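Long-range contacts in calcium uptake protein 2, mitochondrial (Homo sapiens, PDB 6LB7), which binds calcium in an EF-hand loop and probably takes part in regulating calcium uptake into mitochondria: residues E235-D240 against S287-D292; E229-G234 against L291-K296; S19-G24 against V48-K53; K79-Y84 against I154-Q159. One frame throughout, in Å; residues are numbered along the deposited sequence.

Contact 1: residues E235-D240 against S287-D292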
loop_
_atom_site.group_PDB
_atom_site.type_symbol
_atom_site.label_atom_id
_atom_site.label_comp_id
_atom_site.label_asym_id
_atom_site.label_seq_id
_atom_site.Cartn_x
_atom_site.Cartn_y
_atom_site.Cartn_z
ATOM N N GLU B 235 34.341 8.095 -10.315
ATOM C CA GLU B 235 33.524 8.534 -11.441
ATOM C C GLU B 235 32.388 9.421 -10.934
ATOM O O GLU B 235 31.483 8.956 -10.232
ATOM C CB GLU B 235 32.987 7.326 -12.203
ATOM C CG GLU B 235 31.730 7.590 -13.024
ATOM C CD GLU B 235 32.019 8.252 -14.355
ATOM O OE1 GLU B 235 31.089 8.863 -14.927
ATOM O OE2 GLU B 235 33.175 8.164 -14.831
ATOM N N SER B 236 32.424 10.697 -11.308
ATOM C CA SER B 236 31.376 11.621 -10.920
ATOM C C SER B 236 30.040 11.212 -11.554
ATOM O O SER B 236 29.986 10.446 -12.519
ATOM C CB SER B 236 31.776 13.030 -11.326
ATOM O OG SER B 236 31.931 13.096 -12.730
ATOM N N ILE B 237 28.950 11.726 -10.985
ATOM C CA ILE B 237 27.599 11.263 -11.279
ATOM C C ILE B 237 26.943 12.215 -12.271
ATOM O O ILE B 237 26.964 13.440 -12.076
ATOM C CB ILE B 237 26.774 11.162 -9.983
ATOM C CG1 ILE B 237 27.322 10.031 -9.102
ATOM C CG2 ILE B 237 25.292 11.010 -10.291
ATOM C CD1 ILE B 237 27.395 10.383 -7.635
ATOM N N SER B 238 26.348 11.662 -13.320
ATOM C CA SER B 238 25.644 12.470 -14.304
ATOM C C SER B 238 24.223 12.800 -13.846
ATOM O O SER B 238 23.654 12.168 -12.944
ATOM C CB SER B 238 25.572 11.747 -15.654
ATOM O OG SER B 238 24.656 10.657 -15.601
ATOM N N LEU B 239 23.627 13.778 -14.522
ATOM C CA LEU B 239 22.227 14.093 -14.259
ATOM C C LEU B 239 21.335 12.865 -14.467
ATOM O O LEU B 239 20.443 12.579 -13.653
ATOM C CB LEU B 239 21.781 15.245 -15.157
ATOM C CG LEU B 239 20.341 15.730 -15.024
ATOM C CD1 LEU B 239 20.077 16.203 -13.592
ATOM C CD2 LEU B 239 20.098 16.859 -16.013
ATOM N N ASP B 240 21.554 12.127 -15.557
ATOM C CA ASP B 240 20.724 10.954 -15.818
ATOM C C ASP B 240 20.878 9.909 -14.720
ATOM O O ASP B 240 19.895 9.287 -14.310
ATOM C CB ASP B 240 21.062 10.334 -17.182
ATOM C CG ASP B 240 20.425 11.094 -18.341
ATOM O OD1 ASP B 240 19.444 11.821 -18.090
ATOM O OD2 ASP B 240 20.906 10.969 -19.493
ATOM N N SER B 287 23.516 3.105 -11.361
ATOM C CA SER B 287 24.900 3.147 -11.820
ATOM C C SER B 287 25.884 2.832 -10.694
ATOM O O SER B 287 25.609 3.054 -9.507
ATOM C CB SER B 287 25.227 4.519 -12.398
ATOM O OG SER B 287 25.034 5.528 -11.410
ATOM N N ASN B 288 27.073 2.358 -11.104
ATOM C CA ASN B 288 28.082 1.860 -10.172
ATOM C C ASN B 288 28.615 2.952 -9.257
ATOM O O ASN B 288 28.893 2.694 -8.083
ATOM C CB ASN B 288 29.244 1.243 -10.948
ATOM C CG ASN B 288 28.861 -0.039 -11.645
ATOM O OD1 ASN B 288 28.141 -0.865 -11.090
ATOM N ND2 ASN B 288 29.347 -0.217 -12.867
ATOM N N ASN B 289 28.828 4.163 -9.782
ATOM C CA ASN B 289 29.282 5.236 -8.899
ATOM C C ASN B 289 28.280 5.493 -7.771
ATOM O O ASN B 289 28.682 5.776 -6.633
ATOM C CB ASN B 289 29.574 6.525 -9.704
ATOM C CG ASN B 289 28.435 6.926 -10.664
ATOM O OD1 ASN B 289 27.314 6.404 -10.607
ATOM N ND2 ASN B 289 28.737 7.871 -11.559
ATOM N N ILE B 290 26.978 5.363 -8.051
ATOM C CA ILE B 290 25.973 5.582 -7.013
ATOM C C ILE B 290 25.892 4.384 -6.072
ATOM O O ILE B 290 25.855 4.549 -4.843
ATOM C CB ILE B 290 24.604 5.913 -7.637
ATOM C CG1 ILE B 290 24.574 7.384 -8.096
ATOM C CG2 ILE B 290 23.474 5.731 -6.597
ATOM C CD1 ILE B 290 23.344 7.755 -8.847
ATOM N N LEU B 291 25.868 3.166 -6.623
ATOM C CA LEU B 291 25.926 1.974 -5.771
ATOM C C LEU B 291 27.134 2.033 -4.851
ATOM O O LEU B 291 27.039 1.741 -3.653
ATOM C CB LEU B 291 25.994 0.699 -6.613
ATOM C CG LEU B 291 24.790 0.309 -7.464
ATOM C CD1 LEU B 291 25.153 -0.834 -8.387
ATOM C CD2 LEU B 291 23.604 -0.063 -6.594
ATOM N N ASP B 292 28.289 2.408 -5.405
ATOM C CA ASP B 292 29.500 2.481 -4.598
ATOM C C ASP B 292 29.374 3.526 -3.499
ATOM O O ASP B 292 29.830 3.309 -2.374
ATOM C CB ASP B 292 30.705 2.794 -5.488
ATOM C CG ASP B 292 32.003 2.866 -4.703
ATOM O OD1 ASP B 292 32.581 3.971 -4.597
ATOM O OD2 ASP B 292 32.438 1.818 -4.182
#
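Asn289 ND2 donates to the backbone O of Glu235 at 3.2 Å and also to OE1 of Glu241 in helix 239-249. In the first of these bonds the acceptor lies close to the plane of the Asn289 amide, but the donor stands above the carbonyl plane of Glu235 and the N-H...O angle is 144°, a distinctly bent bond. The other end of the amide is held as well: OD1 of Asn289 receives the hydroxyl OG of Ser287 at 2.6 Å, within its own carbonyl plane, and a weak bond from the backbone N of Ile290. With CG tucked between the backbone N and the carbonyl carbon (chi1 49°), the amide folds back over the first turn of helix 288-298, where OD1 can meet both donors. Held at both ends, the group has little liberty to turn.

Apolar atoms complete the seat. Ile237 CG1 lies over one face of the amide, 3.6 Å from Asn289 CG, and CG of Glu235 comes within 3.3 Å of Asn289 ND2. Ile237 and Ile290 then cross at about a right angle, their CG1 atoms 3.9 Å apart, and Phe207 of helix 204-211 packs against both isoleucines.

The backbone of Ile237 also pairs with Met202, just before the helix that Ser238 precedes as N-cap. A short extended run that pairs with another loop and leads into a helix recalls the linked loops of an EF-hand pair, here joined by Asn289 to the start of helix 288-298.

Contact 2: residues E229-G234 against L291-K296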
loop_
_atom_site.group_PDB
_atom_site.type_symbol
_atom_site.label_atom_id
_atom_site.label_comp_id
_atom_site.label_asym_id
_atom_site.label_seq_id
_atom_site.Cartn_x
_atom_site.Cartn_y
_atom_site.Cartn_z
ATOM N N GLU B 229 36.022 10.384 4.299
ATOM C CA GLU B 229 37.200 9.535 4.278
ATOM C C GLU B 229 37.143 8.386 3.280
ATOM O O GLU B 229 38.202 7.919 2.855
ATOM C CB GLU B 229 37.458 8.974 5.684
ATOM C CG GLU B 229 37.846 10.068 6.678
ATOM C CD GLU B 229 37.794 9.618 8.122
ATOM O OE1 GLU B 229 37.872 10.499 9.012
ATOM O OE2 GLU B 229 37.669 8.395 8.370
ATOM N N LYS B 230 35.956 7.926 2.874
ATOM C CA LYS B 230 35.871 6.767 1.994
ATOM C C LYS B 230 35.356 7.080 0.602
ATOM O O LYS B 230 35.389 6.197 -0.261
ATOM C CB LYS B 230 34.986 5.687 2.617
ATOM C CG LYS B 230 35.428 5.291 4.000
ATOM C CD LYS B 230 34.423 4.375 4.657
ATOM C CE LYS B 230 34.943 3.855 5.987
ATOM N NZ LYS B 230 33.846 3.164 6.736
ATOM N N LEU B 231 34.881 8.291 0.351
ATOM C CA LEU B 231 34.366 8.617 -0.970
ATOM C C LEU B 231 35.542 9.031 -1.827
ATOM O O LEU B 231 36.037 10.158 -1.731
ATOM C CB LEU B 231 33.298 9.703 -0.910
ATOM C CG LEU B 231 31.971 9.133 -0.445
ATOM C CD1 LEU B 231 30.842 10.118 -0.721
ATOM C CD2 LEU B 231 31.723 7.799 -1.132
ATOM N N SER B 232 35.996 8.098 -2.656
ATOM C CA SER B 232 37.041 8.388 -3.618
ATOM C C SER B 232 36.635 9.561 -4.503
ATOM O O SER B 232 35.466 9.963 -4.563
ATOM C CB SER B 232 37.314 7.156 -4.477
ATOM O OG SER B 232 37.241 5.984 -3.681
ATOM N N ALA B 233 37.621 10.124 -5.183
ATOM C CA ALA B 233 37.336 11.045 -6.278
ATOM C C ALA B 233 37.095 10.274 -7.575
ATOM O O ALA B 233 37.630 10.613 -8.629
ATOM C CB ALA B 233 38.472 12.046 -6.431
ATOM N N GLY B 234 36.280 9.217 -7.495
ATOM C CA GLY B 234 36.052 8.306 -8.604
ATOM C C GLY B 234 35.258 8.887 -9.759
ATOM O O GLY B 234 35.469 10.038 -10.155
ATOM N N LEU B 291 25.868 3.166 -6.623
ATOM C CA LEU B 291 25.926 1.974 -5.771
ATOM C C LEU B 291 27.134 2.033 -4.851
ATOM O O LEU B 291 27.039 1.741 -3.653
ATOM C CB LEU B 291 25.994 0.699 -6.613
ATOM C CG LEU B 291 24.790 0.309 -7.464
ATOM C CD1 LEU B 291 25.153 -0.834 -8.387
ATOM C CD2 LEU B 291 23.604 -0.063 -6.594
ATOM N N ASP B 292 28.289 2.408 -5.405
ATOM C CA ASP B 292 29.500 2.481 -4.598
ATOM C C ASP B 292 29.374 3.526 -3.499
ATOM O O ASP B 292 29.830 3.309 -2.374
ATOM C CB ASP B 292 30.705 2.794 -5.488
ATOM C CG ASP B 292 32.003 2.866 -4.703
ATOM O OD1 ASP B 292 32.581 3.971 -4.597
ATOM O OD2 ASP B 292 32.438 1.818 -4.182
ATOM N N THR B 293 28.771 4.680 -3.813
ATOM C CA THR B 293 28.582 5.721 -2.806
ATOM C C THR B 293 27.667 5.250 -1.682
ATOM O O THR B 293 27.944 5.493 -0.499
ATOM C CB THR B 293 28.015 6.988 -3.459
ATOM O OG1 THR B 293 28.948 7.473 -4.427
ATOM C CG2 THR B 293 27.791 8.066 -2.409
ATOM N N VAL B 294 26.558 4.600 -2.036
ATOM C CA VAL B 294 25.634 4.108 -1.012
ATOM C C VAL B 294 26.346 3.149 -0.064
ATOM O O VAL B 294 26.209 3.245 1.162
ATOM C CB VAL B 294 24.411 3.443 -1.662
ATOM C CG1 VAL B 294 23.663 2.603 -0.627
ATOM C CG2 VAL B 294 23.501 4.497 -2.261
ATOM N N PHE B 295 27.134 2.219 -0.615
ATOM C CA PHE B 295 27.804 1.238 0.235
ATOM C C PHE B 295 28.932 1.866 1.050
ATOM O O PHE B 295 29.117 1.515 2.216
ATOM C CB PHE B 295 28.309 0.060 -0.600
ATOM C CG PHE B 295 27.305 -1.051 -0.723
ATOM C CD1 PHE B 295 27.418 -2.190 0.055
ATOM C CD2 PHE B 295 26.220 -0.927 -1.584
ATOM C CE1 PHE B 295 26.478 -3.206 -0.040
ATOM C CE2 PHE B 295 25.269 -1.940 -1.688
ATOM C CZ PHE B 295 25.396 -3.075 -0.915
ATOM N N LYS B 296 29.688 2.809 0.479
ATOM C CA LYS B 296 30.716 3.458 1.296
ATOM C C LYS B 296 30.097 4.198 2.475
ATOM O O LYS B 296 30.675 4.228 3.570
ATOM C CB LYS B 296 31.567 4.417 0.460
ATOM C CG LYS B 296 32.389 3.756 -0.643
ATOM C CD LYS B 296 33.679 3.160 -0.124
ATOM C CE LYS B 296 34.621 2.817 -1.278
ATOM N NZ LYS B 296 34.952 4.029 -2.087
HETATM O O HOH W 1 32.016 2.168 4.803
#
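Lys296 makes the direct polar link to Lys230: its NZ donates to the backbone O of Lys230 at 2.9 Å, approaching almost head-on, with a C=O...N angle of 169°. Bends in the lysine chain at chi2 (-82°) and chi4 (59°) curl the ammonium group round to this carbonyl. The same NZ forms a weak salt bridge at 3.5 Å with OD1 of Asp292, one turn earlier in its own helix. That carboxylate oxygen has a second cation in Lys204, so it is shared between two lysines.

A water adds a second polar link between the same two residues. It accepts from Lys230 NZ at 2.8 Å and donates to Lys296 O at 2.7 Å, while Lys230 NZ is also bonded to Asn226 OD1 within its own helix.

Helix 220-230 ends here, Leu231 being the first residue to leave helical geometry. The ammonium of Lys296 therefore sits at a helix C-terminus, where it would probably be favoured by the carbonyls that point out of that end. The helix it comes from, 288-298, precedes helix 308-320 in a helix-loop-helix unit whose sequence resembles an EF-hand.

Apolar packing is carried by Leu231, whose two methyls divide the work. CD2 lies 3.7 Å from Lys296 CB, the two side chains sliding past each other in opposite directions, and CD1 meets Thr293 CG2 at 4.0 Å, where the side chains of Leu231 and Thr293 cross at about a right angle. Thr293 turns its hydroxyl elsewhere, to Asn289 O. Ala208 of helix 204-211 touches Leu231, and Phe207 of that helix touches Thr293.

Contact 3: residues S19-G24 against V48-K53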
loop_
_atom_site.group_PDB
_atom_site.type_symbol
_atom_site.label_atom_id
_atom_site.label_comp_id
_atom_site.label_asym_id
_atom_site.label_seq_id
_atom_site.Cartn_x
_atom_site.Cartn_y
_atom_site.Cartn_z
ATOM N N SER B 19 5.340 34.175 0.133
ATOM C CA SER B 19 5.719 35.571 0.003
ATOM C C SER B 19 4.542 36.475 -0.343
ATOM O O SER B 19 4.739 37.681 -0.536
ATOM C CB SER B 19 6.828 35.725 -1.048
ATOM O OG SER B 19 6.368 35.418 -2.353
ATOM N N LEU B 20 3.326 35.936 -0.403
ATOM C CA LEU B 20 2.156 36.675 -0.851
ATOM C C LEU B 20 1.003 36.485 0.128
ATOM O O LEU B 20 0.894 35.451 0.801
ATOM C CB LEU B 20 1.724 36.224 -2.258
ATOM C CG LEU B 20 2.724 36.473 -3.394
ATOM C CD1 LEU B 20 2.108 36.062 -4.722
ATOM C CD2 LEU B 20 3.138 37.930 -3.433
ATOM N N GLU B 21 0.138 37.496 0.202
ATOM C CA GLU B 21 -1.043 37.476 1.057
ATOM C C GLU B 21 -2.197 38.156 0.331
ATOM O O GLU B 21 -1.994 39.128 -0.392
ATOM C CB GLU B 21 -0.769 38.164 2.407
ATOM C CG GLU B 21 -1.907 38.079 3.436
ATOM C CD GLU B 21 -2.916 39.219 3.312
ATOM O OE1 GLU B 21 -2.548 40.285 2.776
ATOM O OE2 GLU B 21 -4.077 39.047 3.745
ATOM N N HIS B 22 -3.403 37.630 0.518
ATOM C CA HIS B 22 -4.599 38.263 -0.026
ATOM C C HIS B 22 -5.784 37.840 0.824
ATOM O O HIS B 22 -6.049 36.640 0.957
ATOM C CB HIS B 22 -4.801 37.872 -1.486
ATOM C CG HIS B 22 -6.056 38.413 -2.093
ATOM N ND1 HIS B 22 -6.203 39.737 -2.449
ATOM C CD2 HIS B 22 -7.220 37.803 -2.420
ATOM C CE1 HIS B 22 -7.405 39.918 -2.967
ATOM N NE2 HIS B 22 -8.041 38.759 -2.966
ATOM N N GLU B 23 -6.471 38.821 1.422
ATOM C CA GLU B 23 -7.725 38.605 2.157
ATOM C C GLU B 23 -7.586 37.519 3.217
ATOM O O GLU B 23 -8.443 36.644 3.358
ATOM C CB GLU B 23 -8.872 38.285 1.196
ATOM C CG GLU B 23 -9.277 39.446 0.252
ATOM C CD GLU B 23 -9.851 40.701 0.953
ATOM O OE1 GLU B 23 -10.516 41.503 0.256
ATOM O OE2 GLU B 23 -9.656 40.887 2.177
ATOM N N GLY B 24 -6.489 37.571 3.965
ATOM C CA GLY B 24 -6.237 36.614 5.017
ATOM C C GLY B 24 -5.628 35.304 4.571
ATOM O O GLY B 24 -5.239 34.496 5.429
ATOM N N VAL B 48 6.398 39.694 2.948
ATOM C CA VAL B 48 5.052 39.283 2.451
ATOM C C VAL B 48 4.341 40.477 1.799
ATOM O O VAL B 48 3.962 41.397 2.511
ATOM C CB VAL B 48 4.219 38.646 3.573
ATOM C CG1 VAL B 48 2.807 38.363 3.118
ATOM C CG2 VAL B 48 4.866 37.392 4.130
ATOM N N LYS B 49 4.211 40.463 0.479
ATOM C CA LYS B 49 3.529 41.534 -0.224
ATOM C C LYS B 49 2.031 41.263 -0.238
ATOM O O LYS B 49 1.598 40.170 -0.620
ATOM C CB LYS B 49 4.065 41.673 -1.649
ATOM C CG LYS B 49 5.555 42.028 -1.724
ATOM C CD LYS B 49 5.922 43.188 -0.797
ATOM C CE LYS B 49 5.273 44.504 -1.237
ATOM N NZ LYS B 49 5.123 45.453 -0.094
ATOM N N LYS B 50 1.249 42.245 0.207
ATOM C CA LYS B 50 -0.201 42.164 0.092
ATOM C C LYS B 50 -0.606 42.315 -1.363
ATOM O O LYS B 50 -0.039 43.125 -2.098
ATOM C CB LYS B 50 -0.879 43.249 0.924
ATOM C CG LYS B 50 -0.898 43.002 2.418
ATOM C CD LYS B 50 -1.629 44.137 3.130
ATOM C CE LYS B 50 -1.914 43.797 4.583
ATOM N NZ LYS B 50 -2.859 42.649 4.711
ATOM N N LEU B 51 -1.592 41.530 -1.781
ATOM C CA LEU B 51 -2.087 41.567 -3.147
ATOM C C LEU B 51 -3.499 42.128 -3.161
ATOM O O LEU B 51 -4.342 41.726 -2.347
ATOM C CB LEU B 51 -2.073 40.174 -3.778
ATOM C CG LEU B 51 -0.701 39.590 -4.104
ATOM C CD1 LEU B 51 -0.830 38.442 -5.109
ATOM C CD2 LEU B 51 0.236 40.681 -4.617
ATOM N N THR B 52 -3.749 43.056 -4.075
ATOM C CA THR B 52 -5.113 43.395 -4.435
ATOM C C THR B 52 -5.629 42.392 -5.450
ATOM O O THR B 52 -4.876 41.591 -6.013
ATOM C CB THR B 52 -5.223 44.804 -5.034
ATOM O OG1 THR B 52 -4.425 44.879 -6.226
ATOM C CG2 THR B 52 -4.798 45.866 -4.040
ATOM N N LYS B 53 -6.933 42.471 -5.717
ATOM C CA LYS B 53 -7.372 41.663 -6.841
ATOM C C LYS B 53 -6.730 42.127 -8.140
ATOM O O LYS B 53 -6.623 41.329 -9.068
ATOM C CB LYS B 53 -8.893 41.692 -6.983
ATOM C CG LYS B 53 -9.625 41.209 -5.809
ATOM C CD LYS B 53 -9.895 39.784 -5.833
ATOM C CE LYS B 53 -10.913 39.476 -4.948
ATOM N NZ LYS B 53 -10.558 38.570 -3.972
#
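His22 uses both ring nitrogens across to the 48-53 segment: ND1 donates to Leu51 O at 2.7 Å in a nearly straight bond (173°), and NE2 accepts from Lys53 NZ, also at 2.7 Å. Both partners lie near the ring plane, although ND1 stands above the carbonyl plane of Leu51. With CG anti to the backbone N (chi1 176°), the ring extends along the partner chain. A phenylalanine here would probably leave Leu51 O and the Lys53 ammonium without these mates.

Glu21 is also bonded at both oxygens. Lys50 NZ forms a salt bridge to OE1 at 3.1 Å, coming from above the carboxylate plane, whereas OE2 takes the N-H of Gly24 at 2.8 Å.

The backbone is satisfied in turn: Lys49 N donates to Ser19 O, Glu21 N to Lys49 O, and Leu51 N to Glu21 O at 2.8 Å. Ser19 OG looks outside, to Asp32. On the opposite side from the Glu21-Lys50 pair, Leu20 CD1 touches Leu51 CD1 at 3.8 Å. This is parallel beta pairing, with strand 49-50 forming one edge of a small mixed sheet whose central strand, 20-22, runs antiparallel to 25-27.

Contact 4: residues K79-Y84 against I154-Q159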
loop_
_atom_site.group_PDB
_atom_site.type_symbol
_atom_site.label_atom_id
_atom_site.label_comp_id
_atom_site.label_asym_id
_atom_site.label_seq_id
_atom_site.Cartn_x
_atom_site.Cartn_y
_atom_site.Cartn_z
ATOM N N LYS B 79 6.432 35.009 -10.675
ATOM C CA LYS B 79 5.250 35.402 -11.427
ATOM C C LYS B 79 4.233 34.247 -11.457
ATOM O O LYS B 79 3.965 33.590 -12.466
ATOM C CB LYS B 79 5.702 35.885 -12.797
ATOM C CG LYS B 79 5.028 35.362 -13.926
ATOM C CD LYS B 79 3.900 36.133 -14.313
ATOM C CE LYS B 79 3.349 35.666 -15.336
ATOM N NZ LYS B 79 2.471 36.510 -15.754
ATOM N N GLY B 80 3.607 34.098 -10.301
ATOM C CA GLY B 80 2.547 33.116 -10.182
ATOM C C GLY B 80 2.028 33.041 -8.771
ATOM O O GLY B 80 2.493 33.732 -7.860
ATOM N N LEU B 81 1.070 32.148 -8.594
ATOM C CA LEU B 81 0.439 32.060 -7.296
ATOM C C LEU B 81 -0.044 30.632 -7.122
ATOM O O LEU B 81 -0.670 30.071 -8.028
ATOM C CB LEU B 81 -0.692 33.099 -7.219
ATOM C CG LEU B 81 -1.344 33.456 -5.925
ATOM C CD1 LEU B 81 -2.360 34.433 -6.127
ATOM C CD2 LEU B 81 -1.982 32.279 -5.445
ATOM N N ILE B 82 0.236 30.114 -5.927
ATOM C CA ILE B 82 -0.029 28.727 -5.569
ATOM C C ILE B 82 -0.656 28.727 -4.185
ATOM O O ILE B 82 -0.069 29.259 -3.233
ATOM C CB ILE B 82 1.248 27.870 -5.581
ATOM C CG1 ILE B 82 1.906 27.858 -6.970
ATOM C CG2 ILE B 82 0.941 26.456 -5.083
ATOM C CD1 ILE B 82 3.306 27.199 -6.980
ATOM N N SER B 83 -1.846 28.148 -4.071
ATOM C CA SER B 83 -2.568 28.153 -2.806
ATOM C C SER B 83 -2.084 27.009 -1.925
ATOM O O SER B 83 -1.383 26.100 -2.379
ATOM C CB SER B 83 -4.071 28.014 -3.044
ATOM O OG SER B 83 -4.363 26.694 -3.485
ATOM N N TYR B 84 -2.494 27.051 -0.651
ATOM C CA TYR B 84 -2.131 25.989 0.292
ATOM C C TYR B 84 -2.609 24.625 -0.199
ATOM O O TYR B 84 -1.874 23.632 -0.133
ATOM C CB TYR B 84 -2.710 26.288 1.682
ATOM C CG TYR B 84 -2.403 25.203 2.679
ATOM C CD1 TYR B 84 -1.088 24.887 2.987
ATOM C CD2 TYR B 84 -3.414 24.477 3.299
ATOM C CE1 TYR B 84 -0.775 23.893 3.887
ATOM C CE2 TYR B 84 -3.106 23.467 4.216
ATOM C CZ TYR B 84 -1.779 23.186 4.502
ATOM O OH TYR B 84 -1.420 22.195 5.397
ATOM N N ILE B 154 -8.029 33.786 -5.524
ATOM C CA ILE B 154 -8.956 32.692 -5.808
ATOM C C ILE B 154 -8.544 31.970 -7.105
ATOM O O ILE B 154 -8.565 30.741 -7.167
ATOM C CB ILE B 154 -10.428 33.206 -5.849
ATOM C CG1 ILE B 154 -11.423 32.051 -5.941
ATOM C CG2 ILE B 154 -10.660 34.217 -6.973
ATOM C CD1 ILE B 154 -12.855 32.532 -6.129
ATOM N N ASN B 155 -8.138 32.729 -8.120
ATOM C CA ASN B 155 -7.577 32.163 -9.340
ATOM C C ASN B 155 -6.067 31.988 -9.166
ATOM O O ASN B 155 -5.420 32.799 -8.498
ATOM C CB ASN B 155 -7.892 33.077 -10.523
ATOM C CG ASN B 155 -7.859 32.365 -11.834
ATOM O OD1 ASN B 155 -8.129 31.221 -11.928
ATOM N ND2 ASN B 155 -7.543 33.048 -12.863
ATOM N N THR B 156 -5.508 30.915 -9.736
ATOM C CA THR B 156 -4.128 30.524 -9.447
ATOM C C THR B 156 -3.423 30.045 -10.712
ATOM O O THR B 156 -4.052 29.737 -11.720
ATOM C CB THR B 156 -4.039 29.393 -8.406
ATOM O OG1 THR B 156 -4.601 28.197 -8.970
ATOM C CG2 THR B 156 -4.769 29.768 -7.115
ATOM N N THR B 157 -2.091 29.952 -10.621
ATOM C CA THR B 157 -1.270 29.461 -11.729
ATOM C C THR B 157 -1.736 28.096 -12.228
ATOM O O THR B 157 -1.912 27.898 -13.435
ATOM C CB THR B 157 0.197 29.388 -11.305
ATOM O OG1 THR B 157 0.639 30.680 -10.881
ATOM C CG2 THR B 157 1.068 28.912 -12.463
ATOM N N LEU B 158 -1.925 27.129 -11.315
ATOM C CA LEU B 158 -2.353 25.796 -11.753
ATOM C C LEU B 158 -3.746 25.829 -12.385
ATOM O O LEU B 158 -3.999 25.166 -13.398
ATOM C CB LEU B 158 -2.327 24.807 -10.582
ATOM C CG LEU B 158 -0.973 24.311 -10.066
ATOM C CD1 LEU B 158 -1.166 23.117 -9.153
ATOM C CD2 LEU B 158 0.000 23.966 -11.225
ATOM N N GLN B 159 -4.675 26.571 -11.797
ATOM C CA GLN B 159 -6.010 26.608 -12.388
ATOM C C GLN B 159 -5.973 27.237 -13.781
ATOM O O GLN B 159 -6.682 26.793 -14.688
ATOM C CB GLN B 159 -6.974 27.348 -11.464
ATOM C CG GLN B 159 -7.210 26.633 -10.158
ATOM C CD GLN B 159 -8.256 27.314 -9.322
ATOM O OE1 GLN B 159 -9.412 26.901 -9.307
ATOM N NE2 GLN B 159 -7.863 28.374 -8.624
HETATM O O HOH W 2 1.320 32.096 -12.864
HETATM O O HOH W 3 -1.279 27.494 -8.574
#
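At the N-terminus of helix 157-163, Thr157 docks on the extended loop that leads through Leu81 into helix 84-94. Its hydroxyl OG1 accepts from Leu81 N at 2.8 Å with an N-H...O angle of 165°, and its backbone N donates to Leu81 O at 3.0 Å in the carbonyl plane. The pair of bonds clasps one residue of the loop from both its amide and its carbonyl. OG1 of Thr157 lies beside its own backbone N (chi1 -58°), which puts hydroxyl and N-H on the same partner.

Two waters extend the clasp. One bridges Thr157 OG1 and Lys79 O; the other donates to Leu81 O at 2.7 Å and accepts from Leu158 N in the first turn of the helix. Gly80 fits closely, its CA 3.2 Å from Thr157 OG1.

Both segments are helix starts: Ser83 is the N-cap of helix 84-94 and Thr156 that of helix 157-163. Thr156 OG1 accepts from Gln159 N at 3.3 Å, the capping bond, and from Gln159 NE2, and is also hydrogen-bonded to Glu86 OE2. The other carboxylate oxygen, Glu86 OE1, takes Ser83 N, so a single glutamate ties the two helix starts together. A valine in place of Thr156 would probably strip the cap from Gln159 N and deprive Glu86 OE2 of this partner.

Apolar contact is slighter: the side chains of Thr156 and Leu81 cross at about a right angle, with Thr156 CG2 4.1 Å from Leu81 CD2, and Tyr27 of strand 25-27 lies against Leu81.

Overall arrangement
The four contacts fall into two groups on opposite sides of the chain's centre. Contacts 1 and 2, with centres about 10 Å apart, share Leu291 and Asp292 and dock successive parts of helix 288-298 onto the ends of the connection between helices 220-230 and 239-249. Contacts 3 and 4, about 12 Å apart between centres, meet where Leu20 CD1 packs on Gly80 O at 3.9 Å. Each group has one buried member: between their segments, contacts 1 and 4 use uncharged amide, hydroxyl and backbone groups, with a glutamate from an adjoining helix as an added partner. The surface members, 2 and 3, bring in lysines and salt bridges, and contact 3 alone has regular strand pairing.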